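Local coordinates for De Novo Protein OR329 (Artificial gene, PDB 4HXT) that is a computationally designed armadillo-repeat protein with no known natural function, probably made as a building block for self-assembling cyclic homo-oligomers, at residues S181-S184 and E185-K188; A204-A207 and I208-G212. One frame throughout, in Å; residues are numbered along the deposited sequence.

The two contacts are both local and lie in series along the chain: interaction 1 (181-188) leads from a loop into helix 184-197, and interaction 2 (204-212) runs along the next helix, 202-210, to its C-terminal end. They fall in successive armadillo/beta-catenin-like repeats of an all-helical chain. Their centres are 21 Å apart and their nearest atoms about 13 Å, so they do not touch. The far end of helix 184-197 links them, since its Ile197 packs on Ala204 and Ile208 of interaction 2. One contact therefore records how a helix of this repeat stack is started, the other how a helix is ended and the chain turned.

Interaction 1 (S181-S184 and E185-K188); sequences STDS and EVQK
Asp183 and Val186 meet at the N-cap of helix 184-197. Asp183 turns its carboxylate back over the first turn (chi1 -171°, CG opposite the backbone N), which sets OD1 3.3 Å from Val186 N, a weak capping bond. The same carboxylate packs tightly against the buried valine, with Val186 CG2 3.4 Å from Asp183 CG and the two side chains crossing at about a right angle; Gln145 of helix 142-155 touches the valine too. Ser181 OG accepts from Asp183 N at 3.0 Å (154°), an ST turn immediately before the cap, and also rests 3.9 Å from Val186 CG1. Replacing Ser181 with alanine removes OG, which would probably leave Asp183 N without its acceptor and the turn freer to shift. The first helical bond, Gln187 N to Asp183 O, is 3.0 Å long and nearly straight (164°). The Gln187 side is looser and bridged by water, although Gln187 also touches Val228 of helix 226-241. Its extended chain sends NE2 to a hydrogen bond with Leu179 O, while Gln187 OE1 accepts from two waters. One of these also donates to Ser181 O; the other lies 2.8 Å from Ser184 OG and 2.9 Å from Gln187 OE1.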
ATOM      1  N   SER A 181     -20.117  14.289  15.514  1.00 33.88           N
ATOM      2  CA  SER A 181     -19.975  15.713  15.238  1.00 36.82           C
ATOM      3  C   SER A 181     -21.180  16.185  14.427  1.00 32.96           C
ATOM      4  O   SER A 181     -21.722  15.426  13.624  1.00 31.85           O
ATOM      5  CB  SER A 181     -18.699  15.972  14.435  1.00 34.66           C
ATOM      6  OG  SER A 181     -18.680  17.296  13.934  1.00 38.00           O
ATOM      7  N   THR A 182     -21.599  17.429  14.641  1.00 37.89           N
ATOM      8  CA  THR A 182     -22.734  17.974  13.900  1.00 39.21           C
ATOM      9  C   THR A 182     -22.286  18.419  12.515  1.00 38.98           C
ATOM     10  O   THR A 182     -23.109  18.703  11.646  1.00 38.18           O
ATOM     11  CB  THR A 182     -23.377  19.176  14.628  1.00 37.20           C
ATOM     12  OG1 THR A 182     -22.370  20.138  14.963  1.00 40.63           O
ATOM     13  CG2 THR A 182     -24.078  18.712  15.889  1.00 39.62           C
ATOM     14  N   ASP A 183     -20.972  18.481  12.314  1.00 39.21           N
ATOM     15  CA  ASP A 183     -20.428  18.868  11.021  1.00 35.63           C
ATOM     16  C   ASP A 183     -20.444  17.625  10.145  1.00 39.00           C
ATOM     17  O   ASP A 183     -19.607  16.734  10.303  1.00 33.31           O
ATOM     18  CB  ASP A 183     -18.992  19.375  11.165  1.00 41.02           C
ATOM     19  CG  ASP A 183     -18.466  19.997   9.886  1.00 47.19           C
ATOM     20  OD1 ASP A 183     -18.696  19.418   8.802  1.00 44.85           O
ATOM     21  OD2 ASP A 183     -17.817  21.062   9.963  1.00 52.74           O
ATOM     22  N   SER A 184     -21.402  17.567   9.228  1.00 38.51           N
ATOM     23  CA  SER A 184     -21.547  16.429   8.330  1.00 38.92           C
ATOM     24  C   SER A 184     -20.229  15.981   7.702  1.00 31.94           C
ATOM     25  O   SER A 184     -19.846  14.819   7.812  1.00 37.22           O
ATOM     26  CB  SER A 184     -22.551  16.762   7.225  1.00 45.71           C
ATOM     27  OG  SER A 184     -22.697  15.673   6.333  1.00 52.30           O
ATOM     28  N   GLU A 185     -19.547  16.902   7.032  1.00 34.42           N
ATOM     29  CA  GLU A 185     -18.277  16.593   6.383  1.00 35.39           C
ATOM     30  C   GLU A 185     -17.268  15.953   7.336  1.00 35.75           C
ATOM     31  O   GLU A 185     -16.578  15.004   6.968  1.00 31.92           O
ATOM     32  CB  GLU A 185     -17.685  17.865   5.775  1.00 53.24           C
ATOM     33  CG  GLU A 185     -18.097  18.107   4.333  1.00 68.50           C
ATOM     34  CD  GLU A 185     -18.142  19.580   3.974  1.00 86.52           C
ATOM     35  OE1 GLU A 185     -17.367  20.365   4.560  1.00 92.19           O
ATOM     36  OE2 GLU A 185     -18.950  19.951   3.095  1.00 94.38           O
ATOM     37  N   VAL A 186     -17.187  16.473   8.557  1.00 32.27           N
ATOM     38  CA  VAL A 186     -16.265  15.946   9.560  1.00 21.98           C
ATOM     39  C   VAL A 186     -16.642  14.520   9.938  1.00 32.58           C
ATOM     40  O   VAL A 186     -15.785  13.638  10.031  1.00 26.98           O
ATOM     41  CB  VAL A 186     -16.270  16.826  10.831  1.00 25.62           C
ATOM     42  CG1 VAL A 186     -15.500  16.145  11.952  1.00 27.25           C
ATOM     43  CG2 VAL A 186     -15.649  18.180  10.522  1.00 28.03           C
ATOM     44  N   GLN A 187     -17.936  14.300  10.144  1.00 29.07           N
ATOM     45  CA  GLN A 187     -18.439  12.987  10.517  1.00 24.80           C
ATOM     46  C   GLN A 187     -18.143  11.958   9.430  1.00 22.38           C
ATOM     47  O   GLN A 187     -17.708  10.841   9.714  1.00 23.34           O
ATOM     48  CB  GLN A 187     -19.942  13.085  10.773  1.00 23.45           C
ATOM     49  CG  GLN A 187     -20.608  11.797  11.185  1.00 30.09           C
ATOM     50  CD  GLN A 187     -22.085  11.998  11.465  1.00 35.33           C
ATOM     51  OE1 GLN A 187     -22.813  12.542  10.638  1.00 35.01           O
ATOM     52  NE2 GLN A 187     -22.534  11.560  12.634  1.00 33.95           N
ATOM     53  N   LYS A 188     -18.375  12.340   8.179  1.00 20.28           N
ATOM     54  CA  LYS A 188     -18.126  11.454   7.052  1.00 28.76           C
ATOM     55  C   LYS A 188     -16.653  11.041   6.988  1.00 28.20           C
ATOM     56  O   LYS A 188     -16.339   9.868   6.798  1.00 20.40           O
ATOM     57  CB  LYS A 188     -18.550  12.148   5.751  1.00 35.57           C
ATOM     58  CG  LYS A 188     -20.021  12.566   5.759  1.00 43.54           C
ATOM     59  CD  LYS A 188     -20.398  13.470   4.588  1.00 46.92           C
ATOM     60  CE  LYS A 188     -20.375  12.729   3.268  1.00 56.48           C
ATOM     61  NZ  LYS A 188     -20.866  13.589   2.155  1.00 59.98           N
TER
HETATM   62  O   HOH W   1     -23.011  15.263  11.294  1.00 51.39           O
HETATM   63  O   HOH W   2     -23.293  13.478   7.953  1.00 58.43           O

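Interaction 2 (A204-A207 and I208-G212); sequences AIKA and IVDAG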
ATOM      1  N   ALA A 204      -5.203  -2.361  15.923  1.00 20.77           N
ATOM      2  CA  ALA A 204      -5.983  -1.172  15.603  1.00 19.88           C
ATOM      3  C   ALA A 204      -7.450  -1.443  15.935  1.00 21.69           C
ATOM      4  O   ALA A 204      -8.163  -0.552  16.387  1.00 17.87           O
ATOM      5  CB  ALA A 204      -5.825  -0.822  14.122  1.00 21.02           C
ATOM      6  N   ILE A 205      -7.897  -2.676  15.707  1.00 18.97           N
ATOM      7  CA  ILE A 205      -9.278  -3.055  16.011  1.00 25.22           C
ATOM      8  C   ILE A 205      -9.480  -2.932  17.515  1.00 26.55           C
ATOM      9  O   ILE A 205     -10.490  -2.410  17.986  1.00 25.45           O
ATOM     10  CB  ILE A 205      -9.577  -4.517  15.597  1.00 22.77           C
ATOM     11  CG1 ILE A 205      -9.378  -4.682  14.086  1.00 32.42           C
ATOM     12  CG2 ILE A 205     -11.009  -4.895  15.995  1.00 20.11           C
ATOM     13  CD1 ILE A 205     -10.279  -3.810  13.248  1.00 28.73           C
ATOM     14  N   LYS A 206      -8.499  -3.416  18.265  1.00 22.08           N
ATOM     15  CA  LYS A 206      -8.539  -3.356  19.719  1.00 21.94           C
ATOM     16  C   LYS A 206      -8.695  -1.902  20.197  1.00 22.92           C
ATOM     17  O   LYS A 206      -9.460  -1.616  21.122  1.00 20.72           O
ATOM     18  CB  LYS A 206      -7.257  -3.988  20.264  1.00 28.32           C
ATOM     19  CG  LYS A 206      -7.186  -4.127  21.767  1.00 26.44           C
ATOM     20  CD  LYS A 206      -6.499  -2.943  22.397  1.00 32.73           C
ATOM     21  CE  LYS A 206      -6.040  -3.286  23.807  1.00 30.49           C
ATOM     22  NZ  LYS A 206      -5.337  -2.138  24.426  1.00 32.33           N
ATOM     23  N   ALA A 207      -7.979  -0.981  19.558  1.00 20.23           N
ATOM     24  CA  ALA A 207      -8.066   0.436  19.924  1.00 20.91           C
ATOM     25  C   ALA A 207      -9.490   0.953  19.678  1.00 19.76           C
ATOM     26  O   ALA A 207     -10.057   1.685  20.498  1.00 21.14           O
ATOM     27  CB  ALA A 207      -7.063   1.251  19.111  1.00 21.77           C
ATOM     28  N   ILE A 208     -10.067   0.566  18.546  1.00 21.29           N
ATOM     29  CA  ILE A 208     -11.428   0.975  18.212  1.00 19.93           C
ATOM     30  C   ILE A 208     -12.396   0.441  19.261  1.00 22.26           C
ATOM     31  O   ILE A 208     -13.269   1.164  19.742  1.00 18.62           O
ATOM     32  CB  ILE A 208     -11.848   0.451  16.823  1.00 17.77           C
ATOM     33  CG1 ILE A 208     -11.007   1.136  15.742  1.00 17.88           C
ATOM     34  CG2 ILE A 208     -13.342   0.704  16.597  1.00 23.13           C
ATOM     35  CD1 ILE A 208     -11.274   0.633  14.351  1.00 22.39           C
ATOM     36  N   VAL A 209     -12.238  -0.828  19.612  1.00 19.87           N
ATOM     37  CA  VAL A 209     -13.091  -1.443  20.619  1.00 24.24           C
ATOM     38  C   VAL A 209     -12.961  -0.716  21.961  1.00 25.60           C
ATOM     39  O   VAL A 209     -13.971  -0.414  22.605  1.00 22.18           O
ATOM     40  CB  VAL A 209     -12.747  -2.947  20.798  1.00 24.18           C
ATOM     41  CG1 VAL A 209     -13.484  -3.522  22.014  1.00 23.02           C
ATOM     42  CG2 VAL A 209     -13.145  -3.717  19.539  1.00 21.14           C
ATOM     43  N   ASP A 210     -11.725  -0.424  22.371  1.00 21.04           N
ATOM     44  CA  ASP A 210     -11.476   0.268  23.637  1.00 26.01           C
ATOM     45  C   ASP A 210     -12.109   1.645  23.663  1.00 29.62           C
ATOM     46  O   ASP A 210     -12.593   2.093  24.699  1.00 24.35           O
ATOM     47  CB  ASP A 210      -9.975   0.441  23.905  1.00 23.40           C
ATOM     48  CG  ASP A 210      -9.254  -0.874  24.128  1.00 33.31           C
ATOM     49  OD1 ASP A 210      -9.900  -1.867  24.527  1.00 33.93           O
ATOM     50  OD2 ASP A 210      -8.022  -0.900  23.921  1.00 38.40           O
ATOM     51  N   ALA A 211     -12.078   2.330  22.527  1.00 24.54           N
ATOM     52  CA  ALA A 211     -12.655   3.662  22.436  1.00 25.33           C
ATOM     53  C   ALA A 211     -14.183   3.596  22.437  1.00 24.58           C
ATOM     54  O   ALA A 211     -14.851   4.626  22.435  1.00 27.04           O
ATOM     55  CB  ALA A 211     -12.160   4.357  21.169  1.00 29.84           C
ATOM     56  N   GLY A 212     -14.730   2.383  22.456  1.00 23.68           N
ATOM     57  CA  GLY A 212     -16.177   2.230  22.437  1.00 23.98           C
ATOM     58  C   GLY A 212     -16.688   2.553  21.044  1.00 27.45           C
ATOM     59  O   GLY A 212     -17.832   2.972  20.857  1.00 24.37           O
TER
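Lys206 O receives Asp210 N at 2.8 Å, the shortest hydrogen bond between 204-207 and 208-212. It is one of four successive i to i+4 bonds in the last turns of helix 202-210; the final one, from Ala211 N to Ala207 O, is the least straight at the hydrogen (151°). The same two residues, Lys206 and Asp210, also meet through their exposed side chains. Lys206 bends at chi2 (-93°), away from a staggered value, and this brings the rest of its chain back alongside the Asp210 carboxylate. Lys206 NZ makes a salt bridge with Asp210 OD2 at 3.0 Å, though the hydrogen bond within it is weak. Lys206 CD, 3.0 Å from Asp210 OD2, is about as near as NZ, a very close approach that suggests strain or an uncertain lysine position, so the detail of this pairing is doubtful. Ile205, which is buried, only loosely meets the exposed Val209, CG2 to CG2 at 4.3 Å.

The inward side is apolar. Ile208 carries CG1 beside its backbone N, back over the preceding turn to 3.4 Å from Ala204 O, and packs on Val172 and Ile197. Ala204 and Ala207 both touch Val167 of helix 160-168. At the end, Gly212 takes positive phi in a Schellman motif, its N bonded to Val209 O at 2.9 Å. It also occupies the N-cap position of helix 213-219, so the two helices follow with only Ala211 and Gly212 between them.

Because the carboxylate also sits close to the acceptor Lys206 O, with Asp210 OD2 3.2 Å from it, the nearby ammonium probably offsets some of the repulsion between these oxygens.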